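Local coordinates for protein 3-hydroxyacyl-thioester dehydratase Z (Mycobacterium tuberculosis, PDB 2C2I) that probably catalyses the reversible hydration of trans-2-enoyl-CoA to (3R)-3-hydroxyacyl-CoA, working as a homodimer of hotdog-fold subunits, at residues S21-I26 with R105-S110. Sequence-based numbering, arbitrary orientation.
Sequences SDWVTI and RVRATS
This is the edge of the antiparallel hotdog sheet, where W23 of strand 17-25, outermost in this chain, lies between R105 and R107 of strand 105-119. V24 and V106 form an antiparallel hydrogen-bonded pair. V24 N reaches V106 O and V106 N reaches V24 O, both at 2.9 Å. T25 and R105 make the next, non-hydrogen-bonded pair. Near S21 a side chain takes over one backbone role. S21 OG accepts a nearly straight bond from A108 N (3.0 Å, 173°) and donates to D22 O at 2.7 Å. S21 N bonds A108 O at 2.8 Å.

One face of the indole carries the R105 guanidinium, stacked flat with planes 14° apart, a cation-pi contact in which R105 CZ lies 3.6 Å from W23 CG. A bend at chi3 (-56°) turns the guanidinium over the ring. On the opposite face R107 CB makes a CH-pi contact with the six-membered ring. R105 NH2 forms a salt bridge with E134, and R107 NE one with E132. V24 and V106 point to the face opposite T25 and R105. There I26 CG1 meets V106 CG2 at 4.0 Å, helix 70-75 packs on V24, and I26 lies close to A61, a probable substrate-binding residue. V24 CG2 presses tightly on V106 CG2, at 3.5 Å.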
loop_
_atom_site.group_PDB
_atom_site.type_symbol
_atom_site.label_atom_id
_atom_site.label_comp_id
_atom_site.label_asym_id
_atom_site.label_seq_id
_atom_site.Cartn_x
_atom_site.Cartn_y
_atom_site.Cartn_z
ATOM N N SER A 21 -17.028 2.661 7.876
ATOM C CA SER A 21 -16.979 3.892 7.106
ATOM C C SER A 21 -18.272 4.089 6.323
ATOM O O SER A 21 -19.143 3.206 6.284
ATOM C CB SER A 21 -15.808 3.850 6.124
ATOM O OG SER A 21 -16.121 3.008 5.019
ATOM N N ASP A 22 -18.367 5.233 5.667
ATOM C CA ASP A 22 -19.373 5.452 4.637
ATOM C C ASP A 22 -18.948 4.702 3.364
ATOM O O ASP A 22 -17.814 4.215 3.259
ATOM C CB ASP A 22 -19.506 6.953 4.324
ATOM C CG ASP A 22 -19.621 7.827 5.580
ATOM O OD1 ASP A 22 -20.148 7.358 6.616
ATOM O OD2 ASP A 22 -19.188 9.003 5.523
ATOM N N TRP A 23 -19.866 4.585 2.414
ATOM C CA TRP A 23 -19.511 4.147 1.069
ATOM C C TRP A 23 -18.726 5.280 0.390
ATOM O O TRP A 23 -19.076 6.465 0.522
ATOM C CB TRP A 23 -20.769 3.816 0.255
ATOM C CG TRP A 23 -21.484 2.569 0.688
ATOM C CD1 TRP A 23 -22.671 2.487 1.401
ATOM C CD2 TRP A 23 -21.088 1.220 0.422
ATOM N NE1 TRP A 23 -23.013 1.170 1.596
ATOM C CE2 TRP A 23 -22.069 0.368 1.006
ATOM C CE3 TRP A 23 -20.003 0.644 -0.243
ATOM C CZ2 TRP A 23 -21.985 -1.030 0.939
ATOM C CZ3 TRP A 23 -19.923 -0.743 -0.309
ATOM C CH2 TRP A 23 -20.910 -1.566 0.280
ATOM N N VAL A 24 -17.660 4.918 -0.315
ATOM C CA VAL A 24 -16.918 5.868 -1.138
ATOM C C VAL A 24 -16.822 5.298 -2.542
ATOM O O VAL A 24 -16.638 4.089 -2.718
ATOM C CB VAL A 24 -15.497 6.245 -0.568
ATOM C CG1 VAL A 24 -15.547 6.578 0.926
ATOM C CG2 VAL A 24 -14.461 5.184 -0.858
ATOM N N THR A 25 -16.976 6.164 -3.538
ATOM C CA THR A 25 -16.926 5.736 -4.936
ATOM C C THR A 25 -15.500 5.891 -5.458
ATOM O O THR A 25 -14.902 6.962 -5.328
ATOM C CB THR A 25 -17.923 6.536 -5.806
ATOM O OG1 THR A 25 -19.252 6.302 -5.329
ATOM C CG2 THR A 25 -17.822 6.127 -7.294
ATOM N N ILE A 26 -14.961 4.812 -6.022
ATOM C CA ILE A 26 -13.604 4.833 -6.601
ATOM C C ILE A 26 -13.705 5.186 -8.085
ATOM O O ILE A 26 -14.265 4.420 -8.870
ATOM C CB ILE A 26 -12.866 3.484 -6.370
ATOM C CG1 ILE A 26 -12.715 3.180 -4.865
ATOM C CG2 ILE A 26 -11.486 3.460 -7.045
ATOM C CD1 ILE A 26 -12.346 4.397 -3.980
ATOM N N ARG A 105 -18.454 1.183 -5.484
ATOM C CA ARG A 105 -18.383 1.710 -4.123
ATOM C C ARG A 105 -17.730 0.699 -3.184
ATOM O O ARG A 105 -17.919 -0.516 -3.316
ATOM C CB ARG A 105 -19.758 2.106 -3.595
ATOM C CG ARG A 105 -20.392 3.235 -4.389
ATOM C CD ARG A 105 -21.443 3.966 -3.571
ATOM N NE ARG A 105 -22.468 3.052 -3.080
ATOM C CZ ARG A 105 -23.430 3.416 -2.243
ATOM N NH1 ARG A 105 -23.492 4.675 -1.811
ATOM N NH2 ARG A 105 -24.325 2.523 -1.837
ATOM N N VAL A 106 -16.936 1.223 -2.262
ATOM C CA VAL A 106 -16.275 0.422 -1.241
ATOM C C VAL A 106 -16.585 0.981 0.172
ATOM O O VAL A 106 -16.850 2.164 0.349
ATOM C CB VAL A 106 -14.730 0.376 -1.469
ATOM C CG1 VAL A 106 -14.401 -0.286 -2.811
ATOM C CG2 VAL A 106 -14.139 1.789 -1.396
ATOM N N ARG A 107 -16.518 0.117 1.170
ATOM C CA ARG A 107 -16.774 0.516 2.552
ATOM C C ARG A 107 -15.960 -0.403 3.460
ATOM O O ARG A 107 -15.797 -1.592 3.173
ATOM C CB ARG A 107 -18.276 0.387 2.856
ATOM C CG ARG A 107 -18.663 0.596 4.283
ATOM C CD ARG A 107 -20.181 0.702 4.387
ATOM N NE ARG A 107 -20.836 -0.603 4.312
ATOM C CZ ARG A 107 -22.128 -0.786 4.579
ATOM N NH1 ARG A 107 -22.883 0.253 4.923
ATOM N NH2 ARG A 107 -22.661 -1.997 4.510
ATOM N N ALA A 108 -15.472 0.142 4.567
ATOM C CA ALA A 108 -14.610 -0.622 5.450
ATOM C C ALA A 108 -15.229 -0.790 6.844
ATOM O O ALA A 108 -15.970 0.092 7.292
ATOM C CB ALA A 108 -13.203 0.049 5.548
ATOM N N THR A 109 -14.903 -1.911 7.499
ATOM C CA THR A 109 -15.185 -2.150 8.918
ATOM C C THR A 109 -13.847 -2.438 9.584
ATOM O O THR A 109 -13.087 -3.235 9.065
ATOM C CB THR A 109 -16.041 -3.420 9.062
ATOM O OG1 THR A 109 -17.251 -3.236 8.299
ATOM C CG2 THR A 109 -16.376 -3.651 10.539
ATOM N N SER A 110 -13.553 -1.798 10.719
ATOM C CA SER A 110 -12.291 -2.076 11.428
ATOM C C SER A 110 -12.497 -2.439 12.904
ATOM O O SER A 110 -13.458 -1.979 13.543
ATOM C CB SER A 110 -11.349 -0.864 11.342
ATOM O OG SER A 110 -10.971 -0.584 9.998
HETATM O O HOH W 1 -21.402 6.733 -1.854
#